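PDB 5MZ5: ALDH21) from Physcomitrella patens subsp. patens, which oxidises succinic semialdehyde with NADP(+) as the electron acceptor, as a plant member of the aldehyde dehydrogenase family built round a Rossmann-type nucleotide-binding domain. Local coordinates for residues N193-K198 against L219-L224; M251-V254 against L260-F263; K281-L286 against M498-E503; G482-K485 against Q490-G493. All blocks are in the same frame, centred on the assembly; numbering follows the deposited sequence.

Interaction 1. Residues N193-K198 against L219-L224; sequences NLVAHK and LSALIL
Helices 193-205 and 219-229 approach most closely at Val-195 and Ala-221, whose CA atoms lie 6.7 Å apart, and no hydrogen bond passes between the two segments. The contact is made by three apolar side chains. Both branches of Val-195 are used, one against each of two residues that follow each other by about one turn of the second helix. CG1, set anti to the backbone N (chi1 162°), brings Val-195 CG1 within 3.6 Å of Leu-224 CD1, while CG2 faces the methyl of Ala-221 more loosely, with Val-195 CG2 at 4.3 Å from Ala-221 CB. Leu-224 points toward the first helix, and it and the valine slide past each other in opposite directions, touching through the CG1 and CD1 methyls. This is the packing of two consecutive helices of a Rossmann fold: each follows a parallel strand, 182-185 and 209-212, and the beta-alpha-beta crossovers place both helices on the same side of the sheet. Val-195 also touches Ser-186, which binds NADP(+). Ala-196 adds a contact with Phe-144 of helix 130-151. Polar groups are held at the start of helix 219-229, where the carboxylate of Glu-125 is hydrogen-bonded to Ser-220 OG through one oxygen and to the backbone N of Leu-219 through the other.

Interaction 2. Residues M251-V254 against L260-F263; sequences MFTV and LLTF
Leu-261 presses its two methyl groups against the backbone of the short helix 251-254, and almost all of the contact depends on this one side chain. The closer approach is that of Leu-261 CD1 to the carbonyl oxygen of Phe-252, at 3.7 Å. The other methyl lies next to Thr-253, with Leu-261 CD2 at 4.3 Å from Thr-253 CA, so the leucine fork sits against the peptide link between the two helical residues. With CG anti to the backbone N (chi1 163°), the fork is carried out from the strand toward the helix. The Phe-252 oxygen is not left to a hydrocarbon alone: Ser-183 OG is hydrogen-bonded to it, which satisfies a buried carbonyl.

Away from this point the packing slackens. Thr-253 starts its side chain away from the strand, and its OG1 stays 4.5 Å from Leu-261 CD2. Phe-252 CB is 5.3 Å from Leu-261 CD1, and the ring beyond it leads away from the strand. Val-254 turns away on the exposed side, and Met-251 is partly exposed.

Strand 260-264 lies inside the parallel part of the Rossmann sheet, between strands 182-185 and 281-285. Helix 251-254 lies over the side of that sheet from which Leu-261 projects, with Met-273 of helix 267-276 touching both Leu-261 and Thr-253, while Phe-252 reaches Ile-78 of helix 75-94.

Interaction 3. Residues K281-L286 against M498-E503; sequences KVVMEL and MDDMLE. With EDO (1,2-ethanediol), chain I.
Lys-281 and Glu-503 send their side chains toward each other from opposite directions, joining strand 281-285 of the Rossmann sheet to strand 502-510, which belongs to the three-stranded antiparallel sheet. The lysine is extended beyond CG, whereas the glutamate folds back at chi2 (-74°) to bring its carboxylate to the lysine's end. The meeting is off-centre: Glu-503 OE1 lies 3.2 Å from Lys-281 CE and forms a salt bridge with Lys-281 NZ at 3.4 Å. The stronger partner of Glu-503 is Arg-491 of the second subunit, which places this ion pair at the subunit interface. Further along strand 281-285, Val-283 lays its CG2 methyl against Asp-500. That methyl, Val-283 CG2, is 3.7 Å from Asp-500 CB and as near to the carboxylate, an apolar side placed against the flank of an acid. Two residues on, the same strand carries Glu-285, the predicted active-site residue and one that binds NADP(+), followed by the NADP(+)-binding Leu-286. An ethanediol, probably from the crystallisation liquor, accepts a hydrogen bond from Val-282 N. A water ties the lysine to the backbone of residues 500-502, accepting from Lys-281 NZ at 2.8 Å while donating to Asp-500 O and, at 2.7 Å, to Leu-502 O.

Interaction 4. Residues G482-K485 against Q490-G493; sequences GGLK and QREG
The guanidinium of Arg-491 lies over the peptide that joins Gly-482 to Gly-483, with Gly-482 C 3.6 Å above its plane and offset toward the rim, and Gly-483 N over the same face. Round its edge, close to the plane, come Leu-484 CD2 and, in the plane, a water. The bend at chi2 (-70°) turns the arginine back over the glycines, and Arg-491 CD is 3.6 Å from Gly-482 N. NH1 also donates to the carbonyl of the preceding residue, Arg-491 NH1 to Gln-490 O being 2.9 Å; the oxygen lies in the guanidinium plane, whereas the donor stands well above the carbonyl plane. No direct hydrogen bond crosses between the loops; two waters bridge them. The water at the guanidinium edge donates to Gly-483 O and accepts from Gln-490 N and Arg-491 NH1; the other accepts from Gly-483 N and donates to Gln-490 O. Arg-491 NH2 is hydrogen-bonded to Thr-504 O of the second subunit. The loops flank strand 488-489, the outermost of the Rossmann sheet within this chain, and Gly-482, next to the succinate-binding Tyr-481 and Glu-285, probably places them beside the aldehyde dehydrogenase active site.

Interactions 1, 2 and 4 are buried and interaction 3 is partly buried. Interaction 1 is methyl against methyl; interaction 2 sets leucine methyls against helix backbone. In interaction 3 a salt bridge crosses directly, whereas waters join the loops of interaction 4, and both touch the second subunit. Interactions 2 and 3 share one sheet, since strands 260-264 and 281-285 are hydrogen-bonded neighbours, with Phe-263 O 2.8 Å from Glu-285 N. Lys-198 connects three of the contacts: its NZ forms a salt bridge with Glu-492 OE1 of interaction 4 and a hydrogen bond with Thr-262 OG1 of interaction 2. Near the active site, Glu-285 of interaction 3 packs against Gly-482 and Glu-492 of interaction 4.

Interaction 1. Residues N193-K198 against L219-L224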
loop_
_atom_site.group_PDB
_atom_site.type_symbol
_atom_site.label_atom_id
_atom_site.label_comp_id
_atom_site.label_asym_id
_atom_site.label_seq_id
_atom_site.Cartn_x
_atom_site.Cartn_y
_atom_site.Cartn_z
ATOM N N ASN A 193 3.646 28.906 -5.407
ATOM C CA ASN A 193 3.713 27.586 -4.796
ATOM C C ASN A 193 2.405 27.140 -4.150
ATOM O O ASN A 193 2.023 25.987 -4.322
ATOM C CB ASN A 193 4.889 27.467 -3.808
ATOM C CG ASN A 193 5.096 26.046 -3.302
ATOM O OD1 ASN A 193 4.727 25.709 -2.179
ATOM N ND2 ASN A 193 5.515 25.151 -4.165
ATOM N N LEU A 194 1.719 28.027 -3.421
ATOM C CA LEU A 194 0.482 27.636 -2.751
ATOM C C LEU A 194 -0.688 27.545 -3.737
ATOM O O LEU A 194 -1.675 26.861 -3.443
ATOM C CB LEU A 194 0.177 28.474 -1.497
ATOM C CG LEU A 194 1.179 28.213 -0.320
ATOM C CD1 LEU A 194 0.971 29.182 0.854
ATOM C CD2 LEU A 194 1.118 26.771 0.173
ATOM N N VAL A 195 -0.503 28.085 -4.960
ATOM C CA VAL A 195 -1.448 27.909 -6.073
ATOM C C VAL A 195 -1.173 26.512 -6.664
ATOM O O VAL A 195 -2.109 25.717 -6.834
ATOM C CB VAL A 195 -1.328 29.031 -7.138
ATOM C CG1 VAL A 195 -1.977 28.611 -8.461
ATOM C CG2 VAL A 195 -1.936 30.326 -6.624
ATOM N N ALA A 196 0.128 26.216 -6.951
ATOM C CA ALA A 196 0.600 24.935 -7.502
ATOM C C ALA A 196 0.104 23.744 -6.674
ATOM O O ALA A 196 -0.335 22.753 -7.256
ATOM C CB ALA A 196 2.130 24.918 -7.590
ATOM N N HIS A 197 0.092 23.876 -5.325
ATOM C CA HIS A 197 -0.355 22.818 -4.414
ATOM C C HIS A 197 -1.865 22.517 -4.492
ATOM O O HIS A 197 -2.320 21.533 -3.901
ATOM C CB HIS A 197 0.105 23.101 -2.972
ATOM C CG HIS A 197 1.486 22.578 -2.705
ATOM N ND1 HIS A 197 1.747 21.209 -2.651
ATOM C CD2 HIS A 197 2.644 23.250 -2.511
ATOM C CE1 HIS A 197 3.033 21.101 -2.396
ATOM N NE2 HIS A 197 3.616 22.302 -2.306
ATOM N N LYS A 198 -2.630 23.327 -5.246
ATOM C CA LYS A 198 -4.057 23.094 -5.489
ATOM C C LYS A 198 -4.275 22.693 -6.954
ATOM O O LYS A 198 -4.953 21.697 -7.230
ATOM C CB LYS A 198 -4.901 24.341 -5.137
ATOM C CG LYS A 198 -4.825 24.745 -3.678
ATOM C CD LYS A 198 -5.759 25.918 -3.380
ATOM C CE LYS A 198 -5.606 26.453 -1.970
ATOM N NZ LYS A 198 -5.727 25.388 -0.921
ATOM N N LEU A 219 -0.636 37.776 -10.265
ATOM C CA LEU A 219 0.147 37.603 -11.486
ATOM C C LEU A 219 0.776 36.245 -11.646
ATOM O O LEU A 219 0.880 35.782 -12.778
ATOM C CB LEU A 219 1.201 38.704 -11.642
ATOM C CG LEU A 219 0.743 40.134 -11.384
ATOM C CD1 LEU A 219 1.921 41.059 -11.441
ATOM C CD2 LEU A 219 -0.382 40.569 -12.362
ATOM N N SER A 220 1.192 35.609 -10.536
ATOM C CA SER A 220 1.802 34.273 -10.521
ATOM C C SER A 220 0.784 33.249 -10.982
ATOM O O SER A 220 1.110 32.368 -11.795
ATOM C CB SER A 220 2.323 33.922 -9.129
ATOM O OG SER A 220 3.448 34.723 -8.827
ATOM N N ALA A 221 -0.464 33.396 -10.492
ATOM C CA ALA A 221 -1.568 32.541 -10.904
ATOM C C ALA A 221 -1.923 32.780 -12.378
ATOM O O ALA A 221 -2.252 31.834 -13.088
ATOM C CB ALA A 221 -2.774 32.795 -10.035
ATOM N N LEU A 222 -1.825 34.034 -12.838
ATOM C CA LEU A 222 -2.152 34.398 -14.210
ATOM C C LEU A 222 -1.113 33.890 -15.201
ATOM O O LEU A 222 -1.475 33.587 -16.331
ATOM C CB LEU A 222 -2.418 35.914 -14.357
ATOM C CG LEU A 222 -3.693 36.434 -13.634
ATOM C CD1 LEU A 222 -3.742 37.967 -13.655
ATOM C CD2 LEU A 222 -4.983 35.818 -14.221
ATOM N N ILE A 223 0.160 33.760 -14.759
ATOM C CA ILE A 223 1.254 33.181 -15.535
ATOM C C ILE A 223 0.959 31.686 -15.708
ATOM O O ILE A 223 1.084 31.191 -16.828
ATOM C CB ILE A 223 2.668 33.485 -14.934
ATOM C CG1 ILE A 223 3.024 34.992 -15.087
ATOM C CG2 ILE A 223 3.758 32.615 -15.580
ATOM C CD1 ILE A 223 4.281 35.490 -14.200
ATOM N N LEU A 224 0.472 30.994 -14.642
ATOM C CA LEU A 224 0.088 29.573 -14.767
ATOM C C LEU A 224 -1.043 29.423 -15.800
ATOM O O LEU A 224 -0.980 28.518 -16.625
ATOM C CB LEU A 224 -0.269 28.880 -13.433
ATOM C CG LEU A 224 0.907 28.500 -12.512
ATOM C CD1 LEU A 224 0.404 28.029 -11.137
ATOM C CD2 LEU A 224 1.827 27.420 -13.143
#

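Interaction 2. Residues M251-V254 against L260-F263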
loop_
_atom_site.group_PDB
_atom_site.type_symbol
_atom_site.label_atom_id
_atom_site.label_comp_id
_atom_site.label_asym_id
_atom_site.label_seq_id
_atom_site.Cartn_x
_atom_site.Cartn_y
_atom_site.Cartn_z
ATOM N N MET A 251 -19.317 33.537 -4.121
ATOM C CA MET A 251 -19.625 32.493 -5.111
ATOM C C MET A 251 -18.679 31.279 -4.979
ATOM O O MET A 251 -19.122 30.137 -5.086
ATOM C CB MET A 251 -19.566 33.065 -6.535
ATOM C CG MET A 251 -20.616 34.153 -6.799
ATOM S SD MET A 251 -20.606 34.721 -8.512
ATOM C CE MET A 251 -21.325 33.280 -9.329
ATOM N N PHE A 252 -17.399 31.541 -4.645
ATOM C CA PHE A 252 -16.373 30.527 -4.437
ATOM C C PHE A 252 -16.646 29.659 -3.209
ATOM O O PHE A 252 -16.167 28.515 -3.131
ATOM C CB PHE A 252 -14.993 31.189 -4.355
ATOM C CG PHE A 252 -14.507 31.602 -5.722
ATOM C CD1 PHE A 252 -14.875 32.837 -6.273
ATOM C CD2 PHE A 252 -13.710 30.750 -6.480
ATOM C CE1 PHE A 252 -14.446 33.205 -7.556
ATOM C CE2 PHE A 252 -13.286 31.119 -7.757
ATOM C CZ PHE A 252 -13.666 32.333 -8.292
ATOM N N THR A 253 -17.427 30.200 -2.252
ATOM C CA THR A 253 -17.783 29.499 -1.033
ATOM C C THR A 253 -19.077 28.675 -1.172
ATOM O O THR A 253 -19.069 27.479 -0.916
ATOM C CB THR A 253 -17.837 30.505 0.144
ATOM O OG1 THR A 253 -16.526 31.016 0.341
ATOM C CG2 THR A 253 -18.369 29.888 1.445
ATOM N N VAL A 254 -20.169 29.325 -1.557
ATOM C CA VAL A 254 -21.535 28.793 -1.530
ATOM C C VAL A 254 -22.021 28.051 -2.786
ATOM O O VAL A 254 -22.978 27.274 -2.678
ATOM C CB VAL A 254 -22.540 29.917 -1.150
ATOM C CG1 VAL A 254 -22.117 30.604 0.148
ATOM C CG2 VAL A 254 -22.720 30.940 -2.278
ATOM N N LEU A 260 -15.930 20.558 -4.276
ATOM C CA LEU A 260 -14.900 20.766 -3.278
ATOM C C LEU A 260 -14.474 22.230 -3.253
ATOM O O LEU A 260 -14.329 22.853 -4.305
ATOM C CB LEU A 260 -13.674 19.872 -3.598
ATOM C CG LEU A 260 -12.382 20.078 -2.755
ATOM C CD1 LEU A 260 -12.546 19.589 -1.320
ATOM C CD2 LEU A 260 -11.218 19.341 -3.387
ATOM N N LEU A 261 -14.295 22.764 -2.035
ATOM C CA LEU A 261 -13.688 24.051 -1.796
ATOM C C LEU A 261 -12.314 23.776 -1.122
ATOM O O LEU A 261 -12.244 23.108 -0.095
ATOM C CB LEU A 261 -14.569 24.954 -0.903
ATOM C CG LEU A 261 -13.884 26.166 -0.243
ATOM C CD1 LEU A 261 -13.288 27.148 -1.297
ATOM C CD2 LEU A 261 -14.847 26.902 0.669
ATOM N N THR A 262 -11.243 24.307 -1.702
ATOM C CA THR A 262 -9.894 24.214 -1.128
ATOM C C THR A 262 -9.383 25.636 -0.918
ATOM O O THR A 262 -9.213 26.412 -1.876
ATOM C CB THR A 262 -8.951 23.258 -1.902
ATOM O OG1 THR A 262 -7.658 23.335 -1.302
ATOM C CG2 THR A 262 -8.854 23.576 -3.378
ATOM N N PHE A 263 -9.192 25.979 0.360
ATOM C CA PHE A 263 -8.778 27.314 0.777
ATOM C C PHE A 263 -7.469 27.306 1.540
ATOM O O PHE A 263 -7.233 26.446 2.398
ATOM C CB PHE A 263 -9.892 27.971 1.613
ATOM C CG PHE A 263 -9.559 29.297 2.262
ATOM C CD1 PHE A 263 -9.703 30.486 1.565
ATOM C CD2 PHE A 263 -9.071 29.352 3.563
ATOM C CE1 PHE A 263 -9.418 31.713 2.166
ATOM C CE2 PHE A 263 -8.750 30.581 4.155
ATOM C CZ PHE A 263 -8.947 31.756 3.462
#

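Interaction 3. Residues K281-L286 against M498-E503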
loop_
_atom_site.group_PDB
_atom_site.type_symbol
_atom_site.label_atom_id
_atom_site.label_comp_id
_atom_site.label_asym_id
_atom_site.label_seq_id
_atom_site.Cartn_x
_atom_site.Cartn_y
_atom_site.Cartn_z
ATOM N N LYS A 281 -17.350 19.228 -0.030
ATOM C CA LYS A 281 -16.218 18.933 0.831
ATOM C C LYS A 281 -15.358 20.206 0.950
ATOM O O LYS A 281 -15.367 21.081 0.067
ATOM C CB LYS A 281 -15.382 17.765 0.287
ATOM C CG LYS A 281 -16.046 16.417 0.510
ATOM C CD LYS A 281 -15.077 15.266 0.292
ATOM C CE LYS A 281 -15.811 13.974 0.085
ATOM N NZ LYS A 281 -14.921 12.790 0.206
ATOM N N VAL A 282 -14.662 20.329 2.081
ATOM C CA VAL A 282 -13.827 21.483 2.369
ATOM C C VAL A 282 -12.461 21.018 2.851
ATOM O O VAL A 282 -12.382 20.136 3.698
ATOM C CB VAL A 282 -14.502 22.435 3.401
ATOM C CG1 VAL A 282 -13.678 23.694 3.601
ATOM C CG2 VAL A 282 -15.921 22.797 2.984
ATOM N N VAL A 283 -11.398 21.625 2.296
ATOM C CA VAL A 283 -9.989 21.443 2.636
ATOM C C VAL A 283 -9.532 22.833 3.055
ATOM O O VAL A 283 -9.868 23.802 2.371
ATOM C CB VAL A 283 -9.160 20.924 1.414
ATOM C CG1 VAL A 283 -7.657 21.186 1.591
ATOM C CG2 VAL A 283 -9.430 19.454 1.164
ATOM N N MET A 284 -8.783 22.930 4.167
ATOM C CA MET A 284 -8.326 24.205 4.714
ATOM C C MET A 284 -6.860 24.167 5.140
ATOM O O MET A 284 -6.471 23.350 5.973
ATOM C CB MET A 284 -9.176 24.599 5.943
ATOM C CG MET A 284 -10.603 24.868 5.631
ATOM S SD MET A 284 -10.812 26.606 5.360
ATOM C CE MET A 284 -12.160 26.614 4.214
ATOM N N GLU A 285 -6.078 25.111 4.633
ATOM C CA GLU A 285 -4.678 25.287 5.027
ATOM C C GLU A 285 -4.624 26.673 5.634
ATOM O O GLU A 285 -4.737 27.672 4.919
ATOM C CB GLU A 285 -3.726 25.157 3.831
ATOM C CG GLU A 285 -3.647 23.753 3.265
ATOM C CD GLU A 285 -2.975 22.709 4.143
ATOM O OE1 GLU A 285 -3.256 21.507 3.944
ATOM O OE2 GLU A 285 -2.181 23.088 5.036
ATOM N N LEU A 286 -4.593 26.736 6.969
ATOM C CA LEU A 286 -4.649 28.027 7.665
ATOM C C LEU A 286 -3.344 28.305 8.387
ATOM O O LEU A 286 -2.357 27.607 8.131
ATOM C CB LEU A 286 -5.905 28.123 8.571
ATOM C CG LEU A 286 -7.204 27.557 7.944
ATOM C CD1 LEU A 286 -8.279 27.411 8.957
ATOM C CD2 LEU A 286 -7.676 28.379 6.721
ATOM N N MET A 498 -4.383 15.229 -3.777
ATOM C CA MET A 498 -5.078 14.392 -4.766
ATOM C C MET A 498 -6.158 13.520 -4.132
ATOM O O MET A 498 -7.231 13.408 -4.707
ATOM C CB MET A 498 -4.097 13.524 -5.552
ATOM C CG MET A 498 -3.307 14.312 -6.527
ATOM S SD MET A 498 -1.923 13.376 -7.170
ATOM C CE MET A 498 -2.839 12.229 -8.268
ATOM N N ASP A 499 -5.892 12.940 -2.937
ATOM C CA ASP A 499 -6.870 12.125 -2.198
ATOM C C ASP A 499 -8.207 12.850 -1.966
ATOM O O ASP A 499 -9.268 12.250 -2.140
ATOM C CB ASP A 499 -6.291 11.670 -0.849
ATOM C CG ASP A 499 -5.566 10.354 -0.902
ATOM O OD1 ASP A 499 -6.191 9.345 -1.335
ATOM O OD2 ASP A 499 -4.394 10.308 -0.453
ATOM N N ASP A 500 -8.152 14.148 -1.601
ATOM C CA ASP A 500 -9.332 14.971 -1.351
ATOM C C ASP A 500 -10.112 15.337 -2.622
ATOM O O ASP A 500 -11.289 15.677 -2.538
ATOM C CB ASP A 500 -8.954 16.221 -0.538
ATOM C CG ASP A 500 -8.444 15.874 0.862
ATOM O OD1 ASP A 500 -9.073 15.035 1.534
ATOM O OD2 ASP A 500 -7.383 16.369 1.241
ATOM N N MET A 501 -9.462 15.244 -3.793
ATOM C CA MET A 501 -10.071 15.500 -5.105
ATOM C C MET A 501 -10.553 14.201 -5.772
ATOM O O MET A 501 -10.935 14.187 -6.947
ATOM C CB MET A 501 -9.084 16.245 -5.999
ATOM C CG MET A 501 -8.883 17.655 -5.555
ATOM S SD MET A 501 -7.500 18.462 -6.349
ATOM C CE MET A 501 -7.325 19.902 -5.291
ATOM N N LEU A 502 -10.532 13.106 -5.008
ATOM C CA LEU A 502 -10.929 11.783 -5.484
ATOM C C LEU A 502 -12.045 11.195 -4.649
ATOM O O LEU A 502 -12.068 11.366 -3.436
ATOM C CB LEU A 502 -9.719 10.820 -5.519
ATOM C CG LEU A 502 -8.703 11.039 -6.650
ATOM C CD1 LEU A 502 -7.380 10.346 -6.345
ATOM C CD2 LEU A 502 -9.229 10.574 -7.997
ATOM N N GLU A 503 -12.985 10.516 -5.306
ATOM C CA GLU A 503 -14.078 9.819 -4.633
ATOM C C GLU A 503 -13.884 8.326 -4.804
ATOM O O GLU A 503 -13.528 7.865 -5.886
ATOM C CB GLU A 503 -15.460 10.259 -5.146
ATOM C CG GLU A 503 -15.968 11.527 -4.468
ATOM C CD GLU A 503 -16.452 11.398 -3.029
ATOM O OE1 GLU A 503 -16.926 12.419 -2.486
ATOM O OE2 GLU A 503 -16.339 10.303 -2.434
HETATM C C1 EDO I . -16.090 18.690 5.158
HETATM O O1 EDO I . -15.522 17.971 4.069
HETATM C C2 EDO I . -16.200 17.787 6.432
HETATM O O2 EDO I . -14.955 17.652 7.130
HETATM O O HOH W 1 -12.807 13.115 -1.530
#

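Interaction 4. Residues G482-K485 against Q490-G493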
loop_
_atom_site.group_PDB
_atom_site.type_symbol
_atom_site.label_atom_id
_atom_site.label_comp_id
_atom_site.label_asym_id
_atom_site.label_seq_id
_atom_site.Cartn_x
_atom_site.Cartn_y
_atom_site.Cartn_z
ATOM N N GLY A 482 -0.138 20.099 6.666
ATOM C CA GLY A 482 -1.385 20.583 7.231
ATOM C C GLY A 482 -1.372 20.443 8.729
ATOM O O GLY A 482 -0.356 20.044 9.316
ATOM N N GLY A 483 -2.474 20.799 9.364
ATOM C CA GLY A 483 -2.455 20.763 10.813
ATOM C C GLY A 483 -3.696 20.381 11.571
ATOM O O GLY A 483 -4.717 19.970 11.014
ATOM N N LEU A 484 -3.551 20.511 12.883
ATOM C CA LEU A 484 -4.577 20.239 13.872
ATOM C C LEU A 484 -5.048 21.566 14.405
ATOM O O LEU A 484 -4.482 22.616 14.053
ATOM C CB LEU A 484 -3.990 19.368 15.020
ATOM C CG LEU A 484 -3.310 18.043 14.623
ATOM C CD1 LEU A 484 -2.913 17.244 15.873
ATOM C CD2 LEU A 484 -4.199 17.197 13.712
ATOM N N LYS A 485 -6.100 21.524 15.236
ATOM C CA LYS A 485 -6.692 22.681 15.900
ATOM C C LYS A 485 -7.109 23.797 14.889
ATOM O O LYS A 485 -7.806 23.489 13.917
ATOM C CB LYS A 485 -5.762 23.184 17.028
ATOM C CG LYS A 485 -5.298 22.109 18.026
ATOM C CD LYS A 485 -4.453 22.766 19.130
ATOM C CE LYS A 485 -3.617 21.775 19.874
ATOM N NZ LYS A 485 -2.688 22.451 20.822
ATOM N N GLN A 490 -7.419 18.468 6.860
ATOM C CA GLN A 490 -6.837 17.693 5.749
ATOM C C GLN A 490 -5.393 18.094 5.439
ATOM O O GLN A 490 -4.780 18.886 6.161
ATOM C CB GLN A 490 -7.714 17.698 4.472
ATOM C CG GLN A 490 -9.226 17.479 4.701
ATOM C CD GLN A 490 -9.581 16.190 5.410
ATOM O OE1 GLN A 490 -10.582 16.124 6.133
ATOM N NE2 GLN A 490 -8.815 15.120 5.197
ATOM N N ARG A 491 -4.829 17.483 4.405
ATOM C CA ARG A 491 -3.442 17.686 4.053
ATOM C C ARG A 491 -3.247 18.017 2.592
ATOM O O ARG A 491 -3.922 17.470 1.714
ATOM C CB ARG A 491 -2.589 16.418 4.381
ATOM C CG ARG A 491 -2.582 15.963 5.827
ATOM C CD ARG A 491 -1.822 16.923 6.739
ATOM N NE ARG A 491 -1.873 16.474 8.121
ATOM C CZ ARG A 491 -2.851 16.771 8.964
ATOM N NH1 ARG A 491 -3.846 17.564 8.582
ATOM N NH2 ARG A 491 -2.835 16.296 10.200
ATOM N N GLU A 492 -2.257 18.868 2.353
ATOM C CA GLU A 492 -1.721 19.179 1.044
ATOM C C GLU A 492 -0.372 18.457 0.970
ATOM O O GLU A 492 -0.030 17.683 1.866
ATOM C CB GLU A 492 -1.704 20.675 0.722
ATOM C CG GLU A 492 -3.106 21.174 0.402
ATOM C CD GLU A 492 -3.255 22.546 -0.237
ATOM O OE1 GLU A 492 -4.402 22.900 -0.576
ATOM O OE2 GLU A 492 -2.242 23.248 -0.452
ATOM N N GLY A 493 0.336 18.638 -0.121
ATOM C CA GLY A 493 1.448 17.781 -0.496
ATOM C C GLY A 493 0.737 16.954 -1.548
ATOM O O GLY A 493 -0.376 16.465 -1.303
HETATM O O HOH W 2 -4.677 21.379 7.409
HETATM O O HOH W 3 -6.674 18.222 9.979
#